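Local coordinates for lantibiotic dehydratase (Microbispora corallina, PDB 5EHK), which probably dehydrates serine and threonine residues of the NAI-107 precursor peptide, using glutamyl-tRNA to activate their side-chain hydroxyls, at residues 412-416 / 417-421. Numbering follows the deposited sequence.
Sequences AFLER and YGADR
Arg416 lays its aliphatic chain over one face of the Tyr417 ring: CG stands 3.5 Å from the ring centroid, almost on the ring normal, which identifies a CH-pi contact. The pair sits at the glycine-terminated C-terminal end of helix 407-417, just ahead of the edge strand 423-424. With CG anti to the backbone N (chi1 167°) and an extended chain from CG to NE, Arg416 runs beside the tyrosine in the same direction. Its guanidinium plane is turned 16° from the ring, with Tyr417 OH beneath one face and towards the rim. Although Arg416 NE is 3.4 Å from Tyr417 OH, the angle is too poor for a hydrogen bond; separately, Arg416 NH1 makes a weak hydrogen bond to Gly434 O.

Tyr417 also directs CD2 over the centre of the Phe413 ring, 3.7 Å above its plane. The two side chains cross at about a right angle, yet their ring planes meet at 48°, so the pair is neither a parallel stack nor T-shaped. Phe413 is buried, and its side chain also touches Val423 and Val613, which puts this helix end against the sheet holding strands 423-424 and 611-615.

The backbone bonds weaken towards the helix end. Tyr417 N donates to Phe413 O at 2.8 Å, a sound helical bond, whereas the next one, Gly418 N to Leu414 O at 3.1 Å, is weak. Gly418 then leaves helical geometry with positive phi, and the chain swings out to one side of the helix axis while still moving onward. That swing brings Ala419 CB within 4.3 Å of Leu414 CD2, a loose apolar contact. The chain then curves in again at Arg421 on the Phe413 side, which places Arg421 O near the plane of the Phe413 ring, at its edge, 4.1 Å from Phe413 CE2.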
ATOM      1  N   ALA A 412      -0.905   3.205  16.071  1.00 11.11           N
ATOM      2  CA  ALA A 412      -1.636   2.051  16.550  1.00 10.32           C
ATOM      3  C   ALA A 412      -1.811   2.173  18.066  1.00 15.07           C
ATOM      4  O   ALA A 412      -2.926   2.013  18.595  1.00 11.98           O
ATOM      5  CB  ALA A 412      -0.895   0.781  16.177  1.00  8.50           C
ATOM      6  N   PHE A 413      -0.701   2.506  18.740  1.00 12.53           N
ATOM      7  CA  PHE A 413      -0.644   2.658  20.184  1.00 10.25           C
ATOM      8  C   PHE A 413      -1.680   3.704  20.644  1.00 11.25           C
ATOM      9  O   PHE A 413      -2.505   3.442  21.529  1.00  8.12           O
ATOM     10  CB  PHE A 413       0.778   3.042  20.614  1.00  8.34           C
ATOM     11  CG  PHE A 413       1.021   2.933  22.088  1.00  7.15           C
ATOM     12  CD1 PHE A 413       1.753   1.888  22.603  1.00  8.07           C
ATOM     13  CD2 PHE A 413       0.503   3.880  22.970  1.00  8.59           C
ATOM     14  CE1 PHE A 413       1.982   1.796  23.990  1.00 11.88           C
ATOM     15  CE2 PHE A 413       0.712   3.792  24.345  1.00  8.04           C
ATOM     16  CZ  PHE A 413       1.443   2.749  24.859  1.00  9.71           C
ATOM     17  N   LEU A 414      -1.621   4.887  20.042  1.00 11.86           N
ATOM     18  CA  LEU A 414      -2.616   5.936  20.315  1.00 15.93           C
ATOM     19  C   LEU A 414      -4.048   5.429  20.175  1.00 12.69           C
ATOM     20  O   LEU A 414      -4.908   5.764  20.973  1.00 17.04           O
ATOM     21  CB  LEU A 414      -2.418   7.125  19.372  1.00  9.92           C
ATOM     22  CG  LEU A 414      -1.301   8.048  19.830  1.00 13.01           C
ATOM     23  CD1 LEU A 414      -1.038   9.163  18.831  1.00 10.96           C
ATOM     24  CD2 LEU A 414      -1.645   8.586  21.240  1.00 12.98           C
ATOM     25  N   GLU A 415      -4.290   4.626  19.151  1.00 11.04           N
ATOM     26  CA  GLU A 415      -5.616   4.127  18.851  1.00 13.86           C
ATOM     27  C   GLU A 415      -6.114   3.165  19.938  1.00 14.38           C
ATOM     28  O   GLU A 415      -7.265   3.238  20.373  1.00 12.34           O
ATOM     29  CB  GLU A 415      -5.606   3.462  17.457  1.00 19.67           C
ATOM     30  CG  GLU A 415      -6.862   2.705  17.055  1.00 26.23           C
ATOM     31  CD  GLU A 415      -7.886   3.609  16.366  1.00 52.98           C
ATOM     32  OE1 GLU A 415      -7.894   4.833  16.660  1.00 47.25           O
ATOM     33  OE2 GLU A 415      -8.684   3.092  15.539  1.00 61.25           O
ATOM     34  N   ARG A 416      -5.233   2.278  20.401  1.00 14.25           N
ATOM     35  CA  ARG A 416      -5.637   1.274  21.385  1.00 11.11           C
ATOM     36  C   ARG A 416      -5.586   1.734  22.840  1.00 13.44           C
ATOM     37  O   ARG A 416      -6.405   1.323  23.652  1.00 20.00           O
ATOM     38  CB  ARG A 416      -4.804   0.016  21.237  1.00  7.82           C
ATOM     39  CG  ARG A 416      -4.947  -0.915  22.396  1.00  7.09           C
ATOM     40  CD  ARG A 416      -4.477  -2.296  22.014  1.00  9.13           C
ATOM     41  NE  ARG A 416      -4.747  -3.269  23.068  1.00 11.09           N
ATOM     42  CZ  ARG A 416      -4.512  -4.565  22.928  1.00 15.17           C
ATOM     43  NH1 ARG A 416      -3.989  -4.993  21.780  1.00 12.57           N
ATOM     44  NH2 ARG A 416      -4.760  -5.417  23.924  1.00 10.17           N
ATOM     45  N   TYR A 417      -4.635   2.589  23.181  1.00 13.92           N
ATOM     46  CA  TYR A 417      -4.396   2.868  24.583  1.00 12.44           C
ATOM     47  C   TYR A 417      -4.627   4.302  24.957  1.00 12.95           C
ATOM     48  O   TYR A 417      -4.758   4.618  26.143  1.00 15.09           O
ATOM     49  CB  TYR A 417      -2.968   2.519  24.916  1.00  9.81           C
ATOM     50  CG  TYR A 417      -2.622   1.071  24.722  1.00 12.08           C
ATOM     51  CD1 TYR A 417      -3.113   0.101  25.585  1.00 11.63           C
ATOM     52  CD2 TYR A 417      -1.762   0.674  23.714  1.00  9.66           C
ATOM     53  CE1 TYR A 417      -2.759  -1.216  25.454  1.00  7.08           C
ATOM     54  CE2 TYR A 417      -1.412  -0.657  23.576  1.00  9.70           C
ATOM     55  CZ  TYR A 417      -1.925  -1.592  24.451  1.00  7.72           C
ATOM     56  OH  TYR A 417      -1.596  -2.918  24.316  1.00 10.68           O
ATOM     57  N   GLY A 418      -4.610   5.176  23.955  1.00 10.83           N
ATOM     58  CA  GLY A 418      -4.686   6.597  24.215  1.00 10.68           C
ATOM     59  C   GLY A 418      -3.382   7.161  24.764  1.00 17.43           C
ATOM     60  O   GLY A 418      -2.340   6.491  24.805  1.00 13.63           O
ATOM     61  N   ALA A 419      -3.458   8.396  25.240  1.00 19.81           N
ATOM     62  CA  ALA A 419      -2.281   9.138  25.641  1.00 15.25           C
ATOM     63  C   ALA A 419      -2.127   9.265  27.162  1.00 18.80           C
ATOM     64  O   ALA A 419      -1.346  10.088  27.634  1.00 21.96           O
ATOM     65  CB  ALA A 419      -2.309  10.507  25.000  1.00 11.29           C
ATOM     66  N   ASP A 420      -2.879   8.482  27.933  1.00 16.67           N
ATOM     67  CA  ASP A 420      -2.733   8.534  29.391  1.00 16.37           C
ATOM     68  C   ASP A 420      -2.511   7.179  30.004  1.00 18.53           C
ATOM     69  O   ASP A 420      -2.977   6.914  31.102  1.00 18.69           O
ATOM     70  CB  ASP A 420      -3.935   9.178  30.064  1.00 19.11           C
ATOM     71  CG  ASP A 420      -4.164  10.593  29.601  1.00 25.33           C
ATOM     72  OD1 ASP A 420      -3.401  11.480  30.047  1.00 34.65           O
ATOM     73  OD2 ASP A 420      -5.113  10.819  28.811  1.00 24.15           O
ATOM     74  N   ARG A 421      -1.787   6.319  29.304  1.00 17.93           N
ATOM     75  CA  ARG A 421      -1.636   4.961  29.766  1.00 18.62           C
ATOM     76  C   ARG A 421      -0.264   4.451  29.397  1.00 19.72           C
ATOM     77  O   ARG A 421       0.230   4.736  28.312  1.00 19.51           O
ATOM     78  CB  ARG A 421      -2.711   4.077  29.138  1.00 16.80           C
ATOM     79  CG  ARG A 421      -2.532   2.603  29.452  1.00 21.65           C
ATOM     80  CD  ARG A 421      -3.842   1.850  29.494  1.00 18.75           C
ATOM     81  NE  ARG A 421      -3.593   0.435  29.711  1.00 21.13           N
ATOM     82  CZ  ARG A 421      -4.246  -0.548  29.104  1.00 22.45           C
ATOM     83  NH1 ARG A 421      -5.217  -0.256  28.240  1.00 17.63           N
ATOM     84  NH2 ARG A 421      -3.933  -1.818  29.378  1.00 21.19           N
TER